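Engineered Protein OR366 (Synthetic construct, PDB 4RZP) has no established activity and is a designed protein built of armadillo- and HEAT-like helical repeats, the kind of scaffold that natural relatives use to bind peptides or proteins. Local coordinates at residues I163-I167 with N196-G200. Sequence-based numbering, arbitrary orientation.
Sequences IKQVI and NIASG
In this designed alpha-solenoid of armadillo- and HEAT-like repeats, helix 160-168 packs against the C-terminal end of helix 184-197. The backbones come nearest at Ile163 and Ile197, whose CA atoms are 5.8 Å apart. The two isoleucines carry most of the contact, which is mainly apolar; methyls of Ile163 also rest against backbone carbonyl oxygens. Ile163 CG2 meets Ile197 CG2 at 3.6 Å, and the two side chains cross at a slant. In Ile197 the CG2 methyl is anti to the backbone N, while CG1 lies beside that N (chi1 -50°). The two branches thus serve different partners. Ile197 CG2 faces Ile163 and also lies 4.0 Å from Ile167 CG1, one helical turn further on. Ile197 CD1, at the end of the other branch, reaches Val166 CG1 at 4.2 Å.

The longer branch of Ile163 is extended (chi2 179°) and runs to the turn that follows helix 184-197. Ile163 CD1 lies 3.9 Å from Gly200 CA and 4.0 Å from Asn196 O. Asn196 O accepts two hydrogen bonds from its own segment, from Ser199 N at 2.8 Å and Ser199 OG at 2.6 Å. The hydroxyl approaches in the carbonyl plane, on a lone pair. Both bonds tie the turn back to the helix end. Cutting Ile163 back to an alanine removes both methyls that touch the other segment, and would probably open a gap beside Ile197 CG2 and take away the CD1 contact with Gly200.

Helix 171-178 borders the apolar cluster: Leu172 touches both Ile167 and Ile197. The Asn196 side chain bonds to Ala153 O and to Arg234 of helix 226-240. Ile167 also touches Ala204 and Gln207 of helix 202-210, so the contact joins successive helical layers of the solenoid.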
ATOM      1  N   ILE A 163      -6.087  12.940   6.343  1.00 47.29           N
ATOM      2  CA  ILE A 163      -7.114  12.229   7.097  1.00 47.93           C
ATOM      3  C   ILE A 163      -8.478  12.559   6.498  1.00 61.52           C
ATOM      4  O   ILE A 163      -9.334  11.673   6.332  1.00 66.26           O
ATOM      5  CB  ILE A 163      -7.101  12.600   8.607  1.00 42.15           C
ATOM      6  CG1 ILE A 163      -5.802  12.180   9.273  1.00 46.74           C
ATOM      7  CG2 ILE A 163      -8.234  11.933   9.369  1.00 40.18           C
ATOM      8  CD1 ILE A 163      -5.721  12.551  10.750  1.00 46.76           C
ATOM      9  N   LYS A 164      -8.666  13.828   6.138  1.00 57.36           N
ATOM     10  CA  LYS A 164      -9.958  14.277   5.632  1.00 65.77           C
ATOM     11  C   LYS A 164     -10.295  13.580   4.322  1.00 54.40           C
ATOM     12  O   LYS A 164     -11.433  13.155   4.126  1.00 49.95           O
ATOM     13  CB  LYS A 164      -9.979  15.801   5.454  1.00 78.86           C
ATOM     14  CG  LYS A 164     -11.322  16.359   4.979  1.00 81.27           C
ATOM     15  CD  LYS A 164     -11.331  17.888   4.933  1.00 82.34           C
ATOM     16  CE  LYS A 164     -12.343  18.424   3.912  1.00 83.84           C
ATOM     17  NZ  LYS A 164     -12.005  18.045   2.496  1.00 85.09           N
ATOM     18  N   GLN A 165      -9.298  13.442   3.444  1.00 55.55           N
ATOM     19  CA  GLN A 165      -9.463  12.713   2.174  1.00 58.01           C
ATOM     20  C   GLN A 165      -9.885  11.247   2.376  1.00 56.83           C
ATOM     21  O   GLN A 165     -10.802  10.754   1.706  1.00 62.63           O
ATOM     22  CB  GLN A 165      -8.173  12.780   1.353  1.00 50.68           C
ATOM     23  CG  GLN A 165      -7.885  14.175   0.825  1.00 52.02           C
ATOM     24  CD  GLN A 165      -9.056  14.733   0.044  1.00 65.56           C
ATOM     25  OE1 GLN A 165      -9.304  14.332  -1.090  1.00 76.83           O
ATOM     26  NE2 GLN A 165      -9.808  15.639   0.661  1.00 80.96           N
ATOM     27  N   VAL A 166      -9.230  10.577   3.319  1.00 43.01           N
ATOM     28  CA  VAL A 166      -9.563   9.204   3.680  1.00 43.04           C
ATOM     29  C   VAL A 166     -11.022   9.060   4.127  1.00 43.24           C
ATOM     30  O   VAL A 166     -11.698   8.117   3.744  1.00 45.72           O
ATOM     31  CB  VAL A 166      -8.591   8.680   4.797  1.00 46.40           C
ATOM     32  CG1 VAL A 166      -8.881   7.234   5.167  1.00 36.88           C
ATOM     33  CG2 VAL A 166      -7.142   8.782   4.327  1.00 42.53           C
ATOM     34  N   ILE A 167     -11.512   9.995   4.925  1.00 48.34           N
ATOM     35  CA  ILE A 167     -12.926   9.979   5.326  1.00 61.59           C
ATOM     36  C   ILE A 167     -13.876  10.206   4.140  1.00 60.87           C
ATOM     37  O   ILE A 167     -14.915   9.526   4.009  1.00 51.47           O
ATOM     38  CB  ILE A 167     -13.196  11.054   6.400  1.00 54.69           C
ATOM     39  CG1 ILE A 167     -12.262  10.840   7.594  1.00 55.95           C
ATOM     40  CG2 ILE A 167     -14.627  10.995   6.853  1.00 44.15           C
ATOM     41  CD1 ILE A 167     -12.201  12.005   8.541  1.00 43.54           C
ATOM     42  N   ASN A 196      -5.294   5.760  13.466  1.00 52.25           N
ATOM     43  CA  ASN A 196      -4.704   6.957  12.863  1.00 50.58           C
ATOM     44  C   ASN A 196      -5.731   8.046  12.560  1.00 52.19           C
ATOM     45  O   ASN A 196      -5.563   9.204  12.963  1.00 54.69           O
ATOM     46  CB  ASN A 196      -3.946   6.588  11.592  1.00 44.88           C
ATOM     47  CG  ASN A 196      -2.616   5.940  11.900  1.00 62.10           C
ATOM     48  OD1 ASN A 196      -2.364   5.566  13.047  1.00 68.23           O
ATOM     49  ND2 ASN A 196      -1.760   5.794  10.890  1.00 65.75           N
ATOM     50  N   ILE A 197      -6.789   7.675  11.844  1.00 51.46           N
ATOM     51  CA  ILE A 197      -7.860   8.611  11.553  1.00 48.92           C
ATOM     52  C   ILE A 197      -8.359   9.252  12.835  1.00 50.12           C
ATOM     53  O   ILE A 197      -8.725  10.412  12.847  1.00 58.69           O
ATOM     54  CB  ILE A 197      -9.014   7.922  10.846  1.00 45.85           C
ATOM     55  CG1 ILE A 197      -8.480   7.122   9.674  1.00 58.79           C
ATOM     56  CG2 ILE A 197     -10.038   8.927  10.372  1.00 38.01           C
ATOM     57  CD1 ILE A 197      -9.436   6.055   9.193  1.00 69.52           C
ATOM     58  N   ALA A 198      -8.345   8.505  13.926  1.00 49.26           N
ATOM     59  CA  ALA A 198      -8.853   9.037  15.179  1.00 51.25           C
ATOM     60  C   ALA A 198      -7.781   9.801  15.948  1.00 59.28           C
ATOM     61  O   ALA A 198      -7.902   9.977  17.160  1.00 70.51           O
ATOM     62  CB  ALA A 198      -9.419   7.926  16.037  1.00 57.06           C
ATOM     63  N   SER A 199      -6.740  10.248  15.245  1.00 58.78           N
ATOM     64  CA  SER A 199      -5.718  11.112  15.834  1.00 47.00           C
ATOM     65  C   SER A 199      -5.826  12.489  15.210  1.00 51.98           C
ATOM     66  O   SER A 199      -4.883  13.283  15.251  1.00 47.30           O
ATOM     67  CB  SER A 199      -4.317  10.559  15.619  1.00 49.20           C
ATOM     68  OG  SER A 199      -3.894  10.750  14.273  1.00 64.92           O
ATOM     69  N   GLY A 200      -6.978  12.758  14.606  1.00 52.37           N
ATOM     70  CA  GLY A 200      -7.223  14.041  13.983  1.00 50.68           C
ATOM     71  C   GLY A 200      -8.062  14.836  14.950  1.00 61.39           C
ATOM     72  O   GLY A 200      -8.085  14.540  16.147  1.00 60.35           O
TER